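Local structure of putative baseplate protein (Unidentified phage, 2FSD) at residues I111-P115 and S116-V120; N122-N125 and T126-G130. The protein probably recognises a receptor on the Lactococcus lactis cell surface, as the head domain of the phage bIL170 receptor-binding protein. One frame throughout, in Å; residues are numbered along the deposited sequence.

Contact 1: I111-P115 and S116-V120; sequences INMSP and SGIAV
Asn112 and Ala119 pair across a tight antiparallel beta hairpin, whose two strands are joined by a type I turn from Ser114 to Gly117. Their backbones exchange two hydrogen bonds, Asn112 N to Ala119 O at 2.8 Å and Ala119 N to Asn112 O at 3.0 Å. Asn112 CB meets Ala119 CB at 4.0 Å on the face that also carries Ser114. At the turn, Ser114 N donates to Gly117 O and Gly117 N returns a bond to Ser114 O. Gly117 has a positive phi, at which a CB would press on the preceding carbonyl oxygen. The other face is apolar. There Met113 SD reaches Ile118 CD1 at 3.9 Å: with CG on the far side from its backbone N (chi1 170°), the methionine chain bends at chi2 to bring the sulfur to that methyl. The two side chains meet aslant. Ile111 CG2 touches Ile118 CG2 at 4.2 Å on the same side. Phe135 of strand 132-140 packs on both isoleucines, and Phe83 and Pro92 lie against Met113. Further out, strand 94-102 borders the first arm and strand 77-82 the second, placing the hairpin within the antiparallel barrel of the head domain. Ser114 OG, turned in between its own N and C, accepts a weak bond from Ser116 N at 3.1 Å, while a water hydrogen-bonds to Ser116 OG at 2.8 Å.

Contact 2: N122-N125 and T126-G130; sequences NPNN and TSMNG
The carboxamide of Asn122 has Met128 over one face: the methionine CG lies 3.4 Å from Asn122 CG and 3.3 Å from Asn122 ND2, the two side chains crossing at about a right angle. From the opposite side of that plane comes the backbone N of Asn124, which donates to Asn122 OD1 at 2.8 Å. It stands above the carbonyl plane, 41° out of it, and closes an Asx turn over Pro123. At the nitrogen end, Asn122 ND2 gives a hydrogen bond to Thr126 O at 2.7 Å, the acceptor lying 18° off the amide plane. Chi1 of -175° swings the Asn122 group away from its own N and into the bend of the chain, where it can serve both backbone partners. The Asn124 amide lies across the methionine: its ND2 is 3.7 Å from Met128 SD, and it also makes a weak bond to Asn122 OD1. The first torsion of Met128 places CG over Asn122; the bend at chi2 then carries the sulfur towards Asn124. Outside the bend, Asn122 ND2 also donates to Val72 O, and Ser107 of strand 105-114 touches both Asn124 and Met128. A buried asparagine amide thus has its oxygen and its nitrogen both engaged, and these bonds, with methionine laid on one face, should fix its rotation and hold a segment without regular secondary structure in shape.

Coming from the N terminus, the chain runs along strand 105-114, reverses at contact 1 and returns along strand 117-121; that hairpin is complete before contact 2 begins. The chain then leaves the sheet and bends through residues 122-130, where contact 2 closes a local turn on the way to strand 132-140. The two contacts therefore stand in series, neither enclosing nor crossing the other, with centres about 18 Å apart. Contact 1 joins neighbouring strands of the barrel wall close to the middle of the domain. Contact 2 shapes a peripheral connection, resting it on Val72 and on the earlier part of strand 105-114, whose later part forms the first arm of contact 1.

Contact 1: I111-P115 and S116-V120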
loop_
_atom_site.group_PDB
_atom_site.type_symbol
_atom_site.label_atom_id
_atom_site.label_comp_id
_atom_site.label_asym_id
_atom_site.label_seq_id
_atom_site.Cartn_x
_atom_site.Cartn_y
_atom_site.Cartn_z
ATOM N N ILE A 111 -3.359 -2.899 -4.399
ATOM C CA ILE A 111 -4.184 -3.679 -3.471
ATOM C C ILE A 111 -5.498 -2.963 -3.181
ATOM O O ILE A 111 -5.511 -1.855 -2.657
ATOM C CB ILE A 111 -3.466 -3.931 -2.133
ATOM C CG1 ILE A 111 -2.105 -4.606 -2.366
ATOM C CG2 ILE A 111 -4.354 -4.775 -1.207
ATOM C CD1 ILE A 111 -2.174 -6.063 -2.893
ATOM N N ASN A 112 -6.600 -3.614 -3.521
ATOM C CA ASN A 112 -7.948 -3.069 -3.308
ATOM C C ASN A 112 -8.568 -3.622 -2.002
ATOM O O ASN A 112 -8.797 -4.827 -1.867
ATOM C CB ASN A 112 -8.813 -3.417 -4.534
ATOM C CG ASN A 112 -10.138 -2.692 -4.551
ATOM O OD1 ASN A 112 -10.903 -2.726 -3.581
ATOM N ND2 ASN A 112 -10.422 -2.032 -5.665
ATOM N N MET A 113 -8.805 -2.723 -1.043
ATOM C CA MET A 113 -9.401 -3.071 0.250
ATOM C C MET A 113 -10.815 -2.490 0.322
ATOM O O MET A 113 -11.033 -1.344 -0.057
ATOM C CB MET A 113 -8.538 -2.538 1.400
ATOM C CG MET A 113 -9.173 -2.629 2.780
ATOM S SD MET A 113 -9.418 -4.311 3.417
ATOM C CE MET A 113 -10.424 -3.956 4.857
ATOM N N SER A 114 -11.768 -3.302 0.785
ATOM C CA SER A 114 -13.159 -2.879 0.975
ATOM C C SER A 114 -13.876 -3.852 1.911
ATOM O O SER A 114 -13.283 -4.858 2.339
ATOM C CB SER A 114 -13.885 -2.787 -0.369
ATOM O OG SER A 114 -13.901 -4.031 -1.041
ATOM N N PRO A 115 -15.126 -3.527 2.298
ATOM C CA PRO A 115 -16.011 -4.551 2.867
ATOM C C PRO A 115 -16.056 -5.843 2.042
ATOM O O PRO A 115 -16.227 -6.914 2.603
ATOM C CB PRO A 115 -17.376 -3.854 2.871
ATOM C CG PRO A 115 -17.037 -2.418 3.075
ATOM C CD PRO A 115 -15.766 -2.194 2.297
ATOM N N SER A 116 -15.873 -5.733 0.726
ATOM C CA SER A 116 -15.978 -6.878 -0.184
ATOM C C SER A 116 -14.784 -7.815 -0.185
ATOM O O SER A 116 -14.854 -8.895 -0.777
ATOM C CB SER A 116 -16.214 -6.391 -1.605
ATOM O OG SER A 116 -17.342 -5.547 -1.627
ATOM N N GLY A 117 -13.693 -7.401 0.458
ATOM C CA GLY A 117 -12.516 -8.239 0.609
ATOM C C GLY A 117 -11.255 -7.587 0.094
ATOM O O GLY A 117 -11.092 -6.365 0.182
ATOM N N ILE A 118 -10.352 -8.428 -0.405
ATOM C CA ILE A 118 -9.096 -8.013 -1.013
ATOM C C ILE A 118 -9.151 -8.397 -2.485
ATOM O O ILE A 118 -9.610 -9.473 -2.839
ATOM C CB ILE A 118 -7.861 -8.705 -0.338
ATOM C CG1 ILE A 118 -7.736 -8.306 1.147
ATOM C CG2 ILE A 118 -6.551 -8.387 -1.101
ATOM C CD1 ILE A 118 -7.330 -6.876 1.387
ATOM N N ALA A 119 -8.712 -7.485 -3.337
ATOM C CA ALA A 119 -8.627 -7.724 -4.771
ATOM C C ALA A 119 -7.352 -7.049 -5.279
ATOM O O ALA A 119 -6.819 -6.142 -4.632
ATOM C CB ALA A 119 -9.868 -7.185 -5.480
ATOM N N VAL A 120 -6.846 -7.499 -6.417
ATOM C CA VAL A 120 -5.549 -7.014 -6.883
ATOM C C VAL A 120 -5.638 -6.373 -8.273
ATOM O O VAL A 120 -6.288 -6.894 -9.164
ATOM C CB VAL A 120 -4.453 -8.128 -6.756
ATOM C CG1 VAL A 120 -4.775 -9.350 -7.614
ATOM C CG2 VAL A 120 -3.073 -7.569 -7.066
HETATM O O HOH W 1 -16.923 -2.832 -2.276
#

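Contact 2: N122-N125 and T126-G130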
loop_
_atom_site.group_PDB
_atom_site.type_symbol
_atom_site.label_atom_id
_atom_site.label_comp_id
_atom_site.label_asym_id
_atom_site.label_seq_id
_atom_site.Cartn_x
_atom_site.Cartn_y
_atom_site.Cartn_z
ATOM N N ASN A 122 -3.555 -4.079 -11.577
ATOM C CA ASN A 122 -2.314 -3.976 -12.334
ATOM C C ASN A 122 -2.078 -2.560 -12.871
ATOM O O ASN A 122 -2.686 -2.170 -13.882
ATOM C CB ASN A 122 -2.311 -4.955 -13.506
ATOM C CG ASN A 122 -1.006 -4.956 -14.243
ATOM O OD1 ASN A 122 -0.089 -4.215 -13.890
ATOM N ND2 ASN A 122 -0.902 -5.789 -15.273
ATOM N N PRO A 123 -1.175 -1.798 -12.210
ATOM C CA PRO A 123 -0.873 -0.430 -12.617
ATOM C C PRO A 123 0.182 -0.358 -13.724
ATOM O O PRO A 123 0.545 0.737 -14.156
ATOM C CB PRO A 123 -0.351 0.199 -11.327
ATOM C CG PRO A 123 0.323 -0.911 -10.630
ATOM C CD PRO A 123 -0.378 -2.194 -11.035
ATOM N N ASN A 124 0.638 -1.520 -14.182
ATOM C CA ASN A 124 1.633 -1.637 -15.236
ATOM C C ASN A 124 0.958 -1.740 -16.594
ATOM O O ASN A 124 -0.187 -2.158 -16.680
ATOM C CB ASN A 124 2.490 -2.881 -14.981
ATOM C CG ASN A 124 3.147 -2.848 -13.624
ATOM O OD1 ASN A 124 3.875 -1.902 -13.308
ATOM N ND2 ASN A 124 2.880 -3.861 -12.797
ATOM N N ASN A 125 1.681 -1.378 -17.654
ATOM C CA ASN A 125 1.118 -1.386 -19.007
ATOM C C ASN A 125 1.185 -2.753 -19.724
ATOM O O ASN A 125 0.717 -2.885 -20.854
ATOM C CB ASN A 125 1.746 -0.260 -19.860
ATOM C CG ASN A 125 3.189 -0.544 -20.288
ATOM O OD1 ASN A 125 3.754 -1.605 -20.024
ATOM N ND2 ASN A 125 3.779 0.418 -20.979
ATOM N N THR A 126 1.770 -3.753 -19.063
ATOM C CA THR A 126 1.726 -5.151 -19.527
ATOM C C THR A 126 0.934 -5.984 -18.525
ATOM O O THR A 126 0.769 -5.583 -17.366
ATOM C CB THR A 126 3.124 -5.787 -19.662
ATOM O OG1 THR A 126 2.987 -7.116 -20.174
ATOM C CG2 THR A 126 3.830 -5.906 -18.314
ATOM N N SER A 127 0.448 -7.138 -18.973
ATOM C CA SER A 127 -0.323 -8.037 -18.113
ATOM C C SER A 127 0.589 -8.666 -17.062
ATOM O O SER A 127 1.727 -9.012 -17.351
ATOM C CB SER A 127 -1.016 -9.132 -18.937
ATOM O OG SER A 127 -1.707 -10.046 -18.088
ATOM N N MET A 128 0.090 -8.805 -15.843
ATOM C CA MET A 128 0.854 -9.452 -14.770
ATOM C C MET A 128 0.429 -10.892 -14.649
ATOM O O MET A 128 -0.674 -11.184 -14.214
ATOM C CB MET A 128 0.663 -8.696 -13.459
ATOM C CG MET A 128 1.349 -7.348 -13.479
ATOM S SD MET A 128 3.133 -7.476 -13.494
ATOM C CE MET A 128 3.595 -7.082 -15.175
ATOM N N ASN A 129 1.309 -11.791 -15.056
ATOM C CA ASN A 129 0.955 -13.196 -15.274
ATOM C C ASN A 129 1.816 -14.104 -14.400
ATOM O O ASN A 129 3.004 -13.887 -14.279
ATOM C CB ASN A 129 1.206 -13.604 -16.741
ATOM C CG ASN A 129 0.434 -12.771 -17.757
ATOM O OD1 ASN A 129 0.915 -12.579 -18.866
ATOM N ND2 ASN A 129 -0.757 -12.309 -17.410
ATOM N N GLY A 130 1.231 -15.155 -13.841
ATOM C CA GLY A 130 1.998 -16.117 -13.051
ATOM C C GLY A 130 2.603 -15.498 -11.802
ATOM O O GLY A 130 3.652 -15.938 -11.328
#